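PDB 3VGL: glucokinase from Streptomyces griseus, which probably phosphorylates D-glucose at the expense of ATP, giving D-glucose 6-phosphate and ADP, as a zinc-containing kinase of the ROK family. Local coordinates for residues D124-T129 with S249-S254; G136-G141 with V151-G156; I158-D163 with G173-Y178; G243-A248 with K275-W280. All blocks are in the same frame, centred on the assembly; numbering follows the deposited sequence.

The four contacts lie in one ROK-family, actin-like ATPase fold and run from the middle of a five-stranded sheet to the glucose pocket. Contacts 1 and 2, whose centres are 8 Å apart, share the sheet of strands 125-130 and 134-140; Val125 N and Ile139 O approach to 2.9 Å. Contact 2 brings Glu154 to the glucose and Gly136 to the sodium ion. Its Gly156 O meets Glu176 N of contact 3 at 2.9 Å, joining two segments that both hold the sugar, while Cys174 binds zinc. Contact 4 shares helix 227-251 with contact 1, their centres 11 Å apart, and Gly243 CA lies 3.3 Å from Trp175 CZ2 of contact 3.

Contact 1 of 4, residues D124-T129 with S249-S254; sequences DVICIT and SLFDPS
Ile126 lays its CD1 methyl over one face of the Phe251 ring, 3.7 Å from the centroid and 18° off the ring normal, a CH-pi contact displaced toward the CG end of the ring. With CG1 anti to the carbonyl carbon (chi1 -63°), the isoleucine turns its longer branch to the end of helix 227-251, and the two side chains cross at about a right angle. The same branch also meets the next turn of chain: Ile126 CG1 lies 3.9 Å from Pro253 CG. Asp252, with positive phi, leads the chain out of the helix and into strand 255-259, which runs parallel to strand 125-130. At the polar end Ser254 N donates to Asp124 O over 3.0 Å, and a water bridges Asp124 N and Ser254 OG; that hydroxyl also pairs with His122. Phe251 meets Phe251 of the second subunit as well, so an alanine here would probably leave the Ile126 methyl without its aromatic face and open a gap at the subunit interface. The contact therefore pairs an apolar, buried joint between helix and sheet with a backbone bond at its margin, where Asp124 O is held by a main-chain amide rather than by a side chain.

Contact 2 of 4, residues G136-G141 with V151-G156; sequences GGIIIG and VAAEFG. With NA (sodium ion), chain C; BGC (beta-D-glucopyranose), chain D.
The sodium site and the glucose pocket of this ROK kinase meet where the start of strand 134-140 faces the loop 151-156. Gly136 O binds the sodium ion at 2.3 Å; Asn104, Asn107 and two waters complete the shell. One of those waters accepts from Gly136 N and lies within hydrogen-bonding reach of Ala153 O, Glu154 OE2 and glucose O4, so it ties the metal to the sugar and its carboxylate. Glu154, the centre of an inverse gamma turn, takes glucose O2 on OE1 and O3 on OE2, each at 2.7 Å, gripping neighbouring hydroxyls with its two oxygens. A glutamine in its place, with one carboxylate oxygen exchanged for an NH2, would probably leave a glucose hydroxyl without its acceptor and disturb the water beside the sodium. Behind the site the packing is apolar. Gly136 CA comes to 3.4 Å from Phe155 CD2, and a side chain at Gly136 would run into that ring and into Ala153 O. Ile138, CG1 anti to its carbonyl carbon (chi1 -63°), sends that branch to both Ala153 and Phe155. Ile138 CD1 rests 3.7 Å from Ala153 CB, while Ile138 CG1 stands 3.9 Å from Phe155 CZ.

Contact 3 of 4, residues I158-D163 with G173-Y178; sequences IRVVPD and GCWEQY. With ZN (zinc ion), chain B; BGC (beta-D-glucopyranose), chain D.
Val161 has CG1 anti to the backbone N (chi1 174°) and CG2 anti to the carbonyl carbon, which sets CG2 over a face of Tyr178, whose own chi1 of -59° swings the ring back toward the valines. The CH-pi contact measures 4.0 Å from Val161 CG2 to the Tyr178 ring centroid. Val160 splits its methyls: CG2 meets Tyr178 CD2 at 3.5 Å, while CG1 lies against Trp175 CB. Beneath these side chains the backbones form a single beta bridge between Arg159 and Cys174. Trp175 N donates to Ile158 O over 2.8 Å, almost in line with the carbonyl. Gly173 O takes two amides, Val160 N at 2.8 Å, tilted from the carbonyl plane, and Val161 N at 3.2 Å, in that plane and on a lone pair. Gly173, with positive phi, comes so close to Val161 O that a beta carbon would clash. Next to it Cys174 SG binds zinc at 2.3 Å, with His157, Cys167 and Cys169. Glu176 OE1 accepts glucose O1 at 2.6 Å and receives Leu134 N; Asn80 holds OE2. Tyr178 OH is hydrogen-bonded to Leu165 N and to Asp163 O of the third subunit. The bridge helps to hold a segment carrying both zinc thiolate and sugar-binding carboxylate; since His157 binds zinc through ND1 and glucose through NE2, the metal probably helps to shape the pocket.

Contact 4 of 4, residues G243-A248 with K275-W280; sequences GLADLA and KSFRRW
Phe277 reaches helix 227-251 with the edge of its ring, and the aromatic contacts gather on CD1 and CE1. Phe277 CD1 lies 3.6 Å from Ala245 N, which sits at the ring's edge in its plane, and 3.7 Å from Leu244 CB. Phe277 CE1 approaches Leu244 O at 3.7 Å and Ala248 CB at 4.0 Å. The torsion that places CG opposite the backbone N (chi1 168°) carries the ring from the flank of its own helix into the space beside the other, where Leu244, Ala245 and Ala248 present one side of a helix turn.

Aliphatic contact is made one turn further along helix 267-280: Ala245 CB meets Trp280 CB at 3.6 Å. From there the indole leads away from helix 227-251, its CG set anti to the carbonyl carbon, and forms a cation-pi pair with Arg159 of the second subunit.

These are two helices of the ROK fold, 227-251 and 267-280, whose axes, taken over the two short segments, cross at -54° and come within 8.2 Å, a close approach that the small alanine side chains permit. Strand 255-259 lies between them in the sequence, and its Phe256 meets the Phe277 ring with the planes inclined at about 65°. Val292 of strand 291-294 touches both Leu244 and Phe277, bringing the helix pair down onto the sheet.

Polar bonding is directed elsewhere. No hydrogen bond joins the two segments; Ser276 OG is bonded to Ala237 O, in an earlier turn of helix 227-251, and Asp246 OD1 accepts the backbone N of Arg159 of the second subunit.

Contact 1 of 4, residues D124-T129 with S249-S254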
# COMPACT_ATOMS: atom_id res chain seq x y z
N ASP A 124 -14.93 -22.04 -19.65
CA ASP A 124 -14.57 -20.74 -19.08
C ASP A 124 -13.19 -20.86 -18.47
O ASP A 124 -13.02 -21.47 -17.42
CB ASP A 124 -15.61 -20.29 -18.06
CG ASP A 124 -17.02 -20.25 -18.64
OD1 ASP A 124 -17.34 -19.28 -19.37
OD2 ASP A 124 -17.80 -21.21 -18.41
N VAL A 125 -12.19 -20.30 -19.15
CA VAL A 125 -10.82 -20.33 -18.63
C VAL A 125 -10.19 -18.96 -18.72
O VAL A 125 -10.56 -18.16 -19.58
CB VAL A 125 -9.88 -21.37 -19.33
CG1 VAL A 125 -10.40 -22.78 -19.13
CG2 VAL A 125 -9.67 -21.05 -20.80
N ILE A 126 -9.24 -18.71 -17.83
CA ILE A 126 -8.50 -17.45 -17.85
C ILE A 126 -7.01 -17.75 -17.96
O ILE A 126 -6.48 -18.55 -17.20
CB ILE A 126 -8.78 -16.64 -16.55
CG1 ILE A 126 -10.27 -16.24 -16.44
CG2 ILE A 126 -7.90 -15.39 -16.47
CD1 ILE A 126 -10.80 -15.28 -17.55
N CYS A 127 -6.36 -17.06 -18.89
CA CYS A 127 -4.91 -17.18 -19.11
C CYS A 127 -4.19 -15.92 -18.64
O CYS A 127 -4.68 -14.79 -18.83
CB CYS A 127 -4.63 -17.38 -20.59
SG CYS A 127 -2.89 -17.50 -21.05
N ILE A 128 -3.05 -16.13 -17.98
CA ILE A 128 -2.09 -15.05 -17.75
C ILE A 128 -0.77 -15.47 -18.35
O ILE A 128 -0.42 -16.66 -18.30
CB ILE A 128 -1.88 -14.65 -16.26
CG1 ILE A 128 -1.18 -15.75 -15.44
CG2 ILE A 128 -3.21 -14.28 -15.63
CD1 ILE A 128 -0.65 -15.23 -14.08
N THR A 129 -0.07 -14.53 -18.96
CA THR A 129 1.27 -14.84 -19.45
C THR A 129 2.28 -14.01 -18.67
O THR A 129 2.05 -12.82 -18.40
CB THR A 129 1.43 -14.61 -20.96
OG1 THR A 129 1.19 -13.24 -21.28
CG2 THR A 129 0.46 -15.52 -21.76
N SER A 249 -12.12 -14.06 -8.08
CA SER A 249 -13.23 -13.18 -7.63
C SER A 249 -13.95 -12.55 -8.81
O SER A 249 -15.18 -12.44 -8.80
CB SER A 249 -12.72 -12.10 -6.69
OG SER A 249 -12.32 -12.75 -5.51
N LEU A 250 -13.19 -12.19 -9.84
CA LEU A 250 -13.72 -11.52 -11.03
C LEU A 250 -14.46 -12.48 -11.96
O LEU A 250 -15.63 -12.24 -12.31
CB LEU A 250 -12.60 -10.81 -11.78
CG LEU A 250 -12.11 -9.56 -11.05
CD1 LEU A 250 -10.60 -9.37 -11.22
CD2 LEU A 250 -12.85 -8.35 -11.62
N PHE A 251 -13.80 -13.58 -12.34
CA PHE A 251 -14.26 -14.45 -13.45
C PHE A 251 -14.76 -15.82 -13.01
O PHE A 251 -15.52 -16.47 -13.74
CB PHE A 251 -13.13 -14.68 -14.45
CG PHE A 251 -12.72 -13.45 -15.22
CD1 PHE A 251 -13.49 -13.00 -16.29
CD2 PHE A 251 -11.53 -12.78 -14.91
CE1 PHE A 251 -13.10 -11.86 -17.02
CE2 PHE A 251 -11.15 -11.63 -15.63
CZ PHE A 251 -11.93 -11.19 -16.69
N ASP A 252 -14.32 -16.27 -11.84
CA ASP A 252 -14.63 -17.66 -11.37
C ASP A 252 -14.53 -18.74 -12.48
O ASP A 252 -15.53 -19.44 -12.75
CB ASP A 252 -16.02 -17.68 -10.70
CG ASP A 252 -16.34 -19.02 -10.04
OD1 ASP A 252 -15.43 -19.63 -9.44
OD2 ASP A 252 -17.53 -19.44 -10.08
N PRO A 253 -13.36 -18.89 -13.13
CA PRO A 253 -13.23 -19.88 -14.22
C PRO A 253 -13.01 -21.28 -13.65
O PRO A 253 -12.76 -21.43 -12.45
CB PRO A 253 -11.96 -19.41 -14.93
CG PRO A 253 -11.11 -18.93 -13.79
CD PRO A 253 -12.07 -18.20 -12.87
N SER A 254 -13.08 -22.31 -14.50
CA SER A 254 -12.74 -23.65 -14.05
C SER A 254 -11.21 -23.82 -13.94
O SER A 254 -10.73 -24.64 -13.15
CB SER A 254 -13.33 -24.69 -15.00
OG SER A 254 -12.91 -24.45 -16.32
O HOH W 1 -15.19 -24.45 -17.76

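Contact 2 of 4, residues G136-G141 with V151-G156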
# COMPACT_ATOMS: atom_id res chain seq x y z
N GLY A 136 -3.09 -11.01 -20.37
CA GLY A 136 -4.25 -11.83 -20.04
C GLY A 136 -5.02 -12.29 -21.28
O GLY A 136 -4.90 -11.71 -22.36
N GLY A 137 -5.83 -13.32 -21.10
CA GLY A 137 -6.73 -13.78 -22.16
C GLY A 137 -7.95 -14.40 -21.51
O GLY A 137 -7.84 -15.10 -20.50
N ILE A 138 -9.10 -14.15 -22.10
CA ILE A 138 -10.39 -14.54 -21.52
C ILE A 138 -11.13 -15.46 -22.48
O ILE A 138 -11.43 -15.09 -23.61
CB ILE A 138 -11.28 -13.30 -21.28
CG1 ILE A 138 -10.65 -12.34 -20.28
CG2 ILE A 138 -12.69 -13.72 -20.76
CD1 ILE A 138 -11.24 -10.97 -20.37
N ILE A 139 -11.43 -16.67 -22.02
CA ILE A 139 -12.37 -17.56 -22.72
C ILE A 139 -13.60 -17.67 -21.81
O ILE A 139 -13.50 -18.16 -20.67
CB ILE A 139 -11.81 -18.96 -22.96
CG1 ILE A 139 -10.48 -18.93 -23.74
CG2 ILE A 139 -12.87 -19.85 -23.66
CD1 ILE A 139 -10.56 -18.39 -25.14
N ILE A 140 -14.74 -17.19 -22.30
CA ILE A 140 -16.01 -17.32 -21.59
C ILE A 140 -17.03 -17.89 -22.56
O ILE A 140 -17.16 -17.40 -23.69
CB ILE A 140 -16.49 -15.97 -21.02
CG1 ILE A 140 -15.63 -15.57 -19.80
CG2 ILE A 140 -17.97 -16.05 -20.60
CD1 ILE A 140 -15.88 -14.16 -19.30
N GLY A 141 -17.73 -18.93 -22.12
CA GLY A 141 -18.70 -19.61 -22.99
C GLY A 141 -18.06 -20.06 -24.29
O GLY A 141 -18.64 -19.86 -25.39
N VAL A 151 -9.85 -4.27 -26.19
CA VAL A 151 -8.76 -4.20 -25.21
C VAL A 151 -9.08 -4.77 -23.83
O VAL A 151 -8.43 -4.40 -22.83
CB VAL A 151 -8.18 -2.77 -25.11
CG1 VAL A 151 -7.63 -2.33 -26.48
CG2 VAL A 151 -9.22 -1.77 -24.59
N ALA A 152 -10.00 -5.73 -23.78
CA ALA A 152 -10.19 -6.54 -22.57
C ALA A 152 -8.92 -7.33 -22.25
O ALA A 152 -8.01 -7.47 -23.10
CB ALA A 152 -11.39 -7.48 -22.71
N ALA A 153 -8.88 -7.85 -21.03
CA ALA A 153 -7.83 -8.79 -20.61
C ALA A 153 -6.45 -8.14 -20.56
O ALA A 153 -5.42 -8.81 -20.72
CB ALA A 153 -7.83 -10.05 -21.49
N GLU A 154 -6.42 -6.85 -20.26
CA GLU A 154 -5.16 -6.17 -19.98
C GLU A 154 -4.84 -6.27 -18.48
O GLU A 154 -4.70 -5.25 -17.77
CB GLU A 154 -5.22 -4.74 -20.50
CG GLU A 154 -4.95 -4.69 -22.02
CD GLU A 154 -3.58 -5.23 -22.35
OE1 GLU A 154 -2.64 -4.89 -21.58
OE2 GLU A 154 -3.47 -5.98 -23.35
N PHE A 155 -4.73 -7.51 -18.02
CA PHE A 155 -4.59 -7.77 -16.59
C PHE A 155 -3.30 -7.17 -16.01
O PHE A 155 -3.21 -6.88 -14.80
CB PHE A 155 -4.50 -9.28 -16.32
CG PHE A 155 -5.69 -10.08 -16.79
CD1 PHE A 155 -6.95 -9.51 -16.99
CD2 PHE A 155 -5.54 -11.46 -16.95
CE1 PHE A 155 -8.04 -10.31 -17.41
CE2 PHE A 155 -6.59 -12.25 -17.36
CZ PHE A 155 -7.84 -11.69 -17.60
N GLY A 156 -2.30 -7.00 -16.87
CA GLY A 156 -1.00 -6.48 -16.41
C GLY A 156 -1.06 -5.10 -15.83
O GLY A 156 -0.17 -4.69 -15.10
NA NA C . -4.88 -9.84 -23.63
C2 BGC D . 0.80 -5.47 -22.54
C3 BGC D . -0.14 -6.57 -23.01
C4 BGC D . 0.62 -7.86 -23.35
C5 BGC D . 1.50 -8.20 -22.16
C6 BGC D . 2.34 -9.46 -22.41
C1 BGC D . 1.64 -6.00 -21.39
O1 BGC D . 2.60 -5.06 -20.98
O2 BGC D . -0.01 -4.39 -22.04
O3 BGC D . -0.87 -6.16 -24.12
O4 BGC D . -0.31 -8.91 -23.55
O5 BGC D . 2.38 -7.13 -21.84
O6 BGC D . 3.18 -9.29 -23.54
O HOH W 2 -2.96 -8.92 -22.48
O HOH W 3 -5.41 -7.54 -24.30

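Contact 3 of 4, residues I158-D163 with G173-Y178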
# COMPACT_ATOMS: atom_id res chain seq x y z
N ILE A 158 -3.84 -3.82 -14.10
CA ILE A 158 -4.68 -3.70 -12.90
C ILE A 158 -3.78 -3.20 -11.77
O ILE A 158 -2.64 -3.65 -11.64
CB ILE A 158 -5.24 -5.10 -12.49
CG1 ILE A 158 -6.22 -5.59 -13.56
CG2 ILE A 158 -5.90 -5.05 -11.10
CD1 ILE A 158 -6.41 -7.11 -13.45
N ARG A 159 -4.26 -2.26 -10.97
CA ARG A 159 -3.41 -1.66 -9.93
C ARG A 159 -3.45 -2.53 -8.69
O ARG A 159 -4.52 -2.70 -8.06
CB ARG A 159 -3.93 -0.27 -9.58
CG ARG A 159 -3.05 0.41 -8.56
CD ARG A 159 -3.58 1.77 -8.13
NE ARG A 159 -4.79 1.65 -7.31
CZ ARG A 159 -5.37 2.67 -6.70
NH1 ARG A 159 -6.49 2.49 -6.00
NH2 ARG A 159 -4.80 3.88 -6.77
N VAL A 160 -2.32 -3.11 -8.37
CA VAL A 160 -2.22 -3.97 -7.19
C VAL A 160 -1.60 -3.24 -6.00
O VAL A 160 -1.90 -3.62 -4.86
CB VAL A 160 -1.50 -5.32 -7.46
CG1 VAL A 160 -2.29 -6.11 -8.51
CG2 VAL A 160 -0.05 -5.15 -7.88
N VAL A 161 -0.77 -2.21 -6.24
CA VAL A 161 -0.19 -1.43 -5.13
C VAL A 161 -0.51 0.03 -5.40
O VAL A 161 0.04 0.61 -6.34
CB VAL A 161 1.34 -1.60 -5.01
CG1 VAL A 161 1.90 -0.65 -3.93
CG2 VAL A 161 1.68 -3.04 -4.66
N PRO A 162 -1.42 0.63 -4.62
CA PRO A 162 -1.67 2.06 -4.86
C PRO A 162 -0.36 2.86 -4.73
O PRO A 162 0.41 2.64 -3.78
CB PRO A 162 -2.63 2.44 -3.73
CG PRO A 162 -3.37 1.13 -3.44
CD PRO A 162 -2.26 0.08 -3.53
N ASP A 163 -0.14 3.77 -5.68
CA ASP A 163 1.08 4.59 -5.66
C ASP A 163 2.35 3.73 -5.72
O ASP A 163 3.39 4.18 -5.25
CB ASP A 163 1.09 5.58 -4.48
CG ASP A 163 -0.15 6.45 -4.47
OD1 ASP A 163 -0.28 7.30 -5.38
OD2 ASP A 163 -1.00 6.26 -3.55
N GLY A 173 1.93 1.00 -9.97
CA GLY A 173 1.40 -0.10 -9.15
C GLY A 173 0.78 -1.25 -9.91
O GLY A 173 0.15 -2.12 -9.31
N CYS A 174 0.94 -1.23 -11.22
CA CYS A 174 0.40 -2.30 -12.09
C CYS A 174 0.90 -3.69 -11.73
O CYS A 174 2.09 -3.92 -11.39
CB CYS A 174 0.81 -1.99 -13.51
SG CYS A 174 0.16 -0.46 -14.15
N TRP A 175 -0.03 -4.66 -11.83
CA TRP A 175 0.31 -6.05 -11.55
C TRP A 175 1.59 -6.52 -12.26
O TRP A 175 2.41 -7.21 -11.68
CB TRP A 175 -0.90 -6.94 -11.91
CG TRP A 175 -0.79 -8.37 -11.42
CD1 TRP A 175 -0.01 -8.86 -10.40
CD2 TRP A 175 -1.59 -9.45 -11.88
NE1 TRP A 175 -0.24 -10.22 -10.24
CE2 TRP A 175 -1.22 -10.59 -11.13
CE3 TRP A 175 -2.59 -9.56 -12.87
CZ2 TRP A 175 -1.80 -11.86 -11.35
CZ3 TRP A 175 -3.18 -10.82 -13.07
CH2 TRP A 175 -2.77 -11.94 -12.32
N GLU A 176 1.78 -6.11 -13.51
CA GLU A 176 2.94 -6.61 -14.24
C GLU A 176 4.27 -6.18 -13.66
O GLU A 176 5.29 -6.85 -13.88
CB GLU A 176 2.83 -6.31 -15.73
CG GLU A 176 3.40 -5.04 -16.20
CD GLU A 176 3.54 -5.02 -17.75
OE1 GLU A 176 2.76 -5.70 -18.43
OE2 GLU A 176 4.44 -4.31 -18.26
N GLN A 177 4.30 -5.09 -12.89
CA GLN A 177 5.56 -4.69 -12.23
C GLN A 177 5.94 -5.61 -11.07
O GLN A 177 7.08 -5.59 -10.64
CB GLN A 177 5.49 -3.23 -11.74
CG GLN A 177 5.32 -2.24 -12.89
CD GLN A 177 6.42 -2.39 -13.90
OE1 GLN A 177 7.62 -2.54 -13.54
NE2 GLN A 177 6.04 -2.40 -15.17
N TYR A 178 4.96 -6.43 -10.63
CA TYR A 178 5.15 -7.36 -9.49
C TYR A 178 5.16 -8.81 -9.92
O TYR A 178 5.74 -9.66 -9.23
CB TYR A 178 4.07 -7.13 -8.42
CG TYR A 178 4.10 -5.70 -7.92
CD1 TYR A 178 4.97 -5.33 -6.90
CD2 TYR A 178 3.34 -4.71 -8.55
CE1 TYR A 178 5.05 -4.00 -6.46
CE2 TYR A 178 3.40 -3.38 -8.11
CZ TYR A 178 4.27 -3.05 -7.08
OH TYR A 178 4.39 -1.74 -6.61
ZN ZN B . 0.89 -0.58 -16.31
C2 BGC D . 0.80 -5.47 -22.54
C3 BGC D . -0.14 -6.57 -23.01
C4 BGC D . 0.62 -7.86 -23.35
C5 BGC D . 1.50 -8.20 -22.16
C6 BGC D . 2.34 -9.46 -22.41
C1 BGC D . 1.64 -6.00 -21.39
O1 BGC D . 2.60 -5.06 -20.98
O2 BGC D . -0.01 -4.39 -22.04
O3 BGC D . -0.87 -6.16 -24.12
O4 BGC D . -0.31 -8.91 -23.55
O5 BGC D . 2.38 -7.13 -21.84
O6 BGC D . 3.18 -9.29 -23.54

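Contact 4 of 4, residues G243-A248 with K275-W280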
# COMPACT_ATOMS: atom_id res chain seq x y z
N GLY A 243 -2.86 -12.27 -7.38
CA GLY A 243 -3.60 -11.77 -8.53
C GLY A 243 -4.54 -12.81 -9.10
O GLY A 243 -5.63 -12.47 -9.54
N LEU A 244 -4.10 -14.07 -9.18
CA LEU A 244 -5.01 -15.14 -9.63
C LEU A 244 -6.20 -15.28 -8.70
O LEU A 244 -7.33 -15.54 -9.16
CB LEU A 244 -4.29 -16.50 -9.71
CG LEU A 244 -3.30 -16.67 -10.86
CD1 LEU A 244 -2.74 -18.08 -10.79
CD2 LEU A 244 -3.91 -16.41 -12.24
N ALA A 245 -5.97 -15.10 -7.40
CA ALA A 245 -7.12 -15.11 -6.47
C ALA A 245 -8.08 -13.97 -6.79
O ALA A 245 -9.32 -14.18 -6.79
CB ALA A 245 -6.66 -15.09 -5.05
N ASP A 246 -7.55 -12.79 -7.09
CA ASP A 246 -8.44 -11.68 -7.55
C ASP A 246 -9.18 -12.03 -8.86
O ASP A 246 -10.37 -11.73 -9.03
CB ASP A 246 -7.66 -10.37 -7.72
CG ASP A 246 -7.23 -9.73 -6.38
OD1 ASP A 246 -7.77 -10.07 -5.32
OD2 ASP A 246 -6.31 -8.90 -6.42
N LEU A 247 -8.48 -12.68 -9.78
CA LEU A 247 -9.16 -13.08 -11.02
C LEU A 247 -10.25 -14.12 -10.77
O LEU A 247 -11.20 -14.19 -11.57
CB LEU A 247 -8.14 -13.61 -12.04
CG LEU A 247 -7.12 -12.61 -12.58
CD1 LEU A 247 -6.16 -13.31 -13.56
CD2 LEU A 247 -7.79 -11.47 -13.34
N ALA A 248 -10.10 -14.94 -9.72
CA ALA A 248 -11.15 -15.90 -9.34
C ALA A 248 -12.37 -15.13 -8.84
O ALA A 248 -13.52 -15.53 -9.15
CB ALA A 248 -10.66 -16.89 -8.27
N LYS A 275 0.14 -22.81 -4.95
CA LYS A 275 0.06 -22.76 -3.49
C LYS A 275 -0.31 -21.34 -3.03
O LYS A 275 -1.15 -21.16 -2.15
CB LYS A 275 1.38 -23.22 -2.87
CG LYS A 275 1.58 -24.75 -2.90
CD LYS A 275 3.00 -25.12 -2.52
CE LYS A 275 3.10 -26.61 -2.30
NZ LYS A 275 4.53 -27.02 -2.22
N SER A 276 0.29 -20.34 -3.66
CA SER A 276 -0.06 -18.96 -3.34
C SER A 276 -1.53 -18.63 -3.65
O SER A 276 -2.22 -18.01 -2.84
CB SER A 276 0.85 -18.03 -4.13
OG SER A 276 0.47 -16.69 -3.86
N PHE A 277 -1.99 -19.03 -4.83
CA PHE A 277 -3.39 -18.90 -5.21
C PHE A 277 -4.31 -19.46 -4.12
O PHE A 277 -5.22 -18.78 -3.68
CB PHE A 277 -3.64 -19.64 -6.54
CG PHE A 277 -5.10 -19.80 -6.87
CD1 PHE A 277 -5.87 -18.71 -7.24
CD2 PHE A 277 -5.69 -21.06 -6.84
CE1 PHE A 277 -7.21 -18.84 -7.55
CE2 PHE A 277 -7.05 -21.20 -7.16
CZ PHE A 277 -7.80 -20.09 -7.53
N ARG A 278 -4.03 -20.68 -3.68
CA ARG A 278 -4.86 -21.29 -2.65
C ARG A 278 -4.83 -20.54 -1.32
O ARG A 278 -5.85 -20.50 -0.61
CB ARG A 278 -4.54 -22.78 -2.46
CG ARG A 278 -4.91 -23.63 -3.67
CD ARG A 278 -6.42 -23.66 -3.97
NE ARG A 278 -7.21 -24.05 -2.80
CZ ARG A 278 -7.43 -25.31 -2.42
NH1 ARG A 278 -6.93 -26.31 -3.12
NH2 ARG A 278 -8.15 -25.55 -1.33
N ARG A 279 -3.68 -19.94 -0.98
CA ARG A 279 -3.60 -19.13 0.25
C ARG A 279 -4.42 -17.86 0.17
O ARG A 279 -5.02 -17.45 1.16
CB ARG A 279 -2.15 -18.81 0.61
CG ARG A 279 -1.47 -19.99 1.29
CD ARG A 279 -0.14 -19.60 1.89
NE ARG A 279 0.93 -19.91 0.95
CZ ARG A 279 1.48 -19.03 0.13
NH1 ARG A 279 1.08 -17.76 0.16
NH2 ARG A 279 2.42 -19.41 -0.70
N TRP A 280 -4.46 -17.25 -1.01
CA TRP A 280 -5.16 -15.97 -1.17
C TRP A 280 -6.64 -16.07 -1.52
O TRP A 280 -7.37 -15.10 -1.35
CB TRP A 280 -4.44 -15.10 -2.22
CG TRP A 280 -3.10 -14.63 -1.81
CD1 TRP A 280 -1.89 -15.06 -2.29
CD2 TRP A 280 -2.81 -13.60 -0.86
NE1 TRP A 280 -0.86 -14.38 -1.68
CE2 TRP A 280 -1.40 -13.47 -0.80
CE3 TRP A 280 -3.59 -12.78 -0.04
CZ2 TRP A 280 -0.76 -12.55 0.04
CZ3 TRP A 280 -2.96 -11.88 0.79
CH2 TRP A 280 -1.56 -11.77 0.82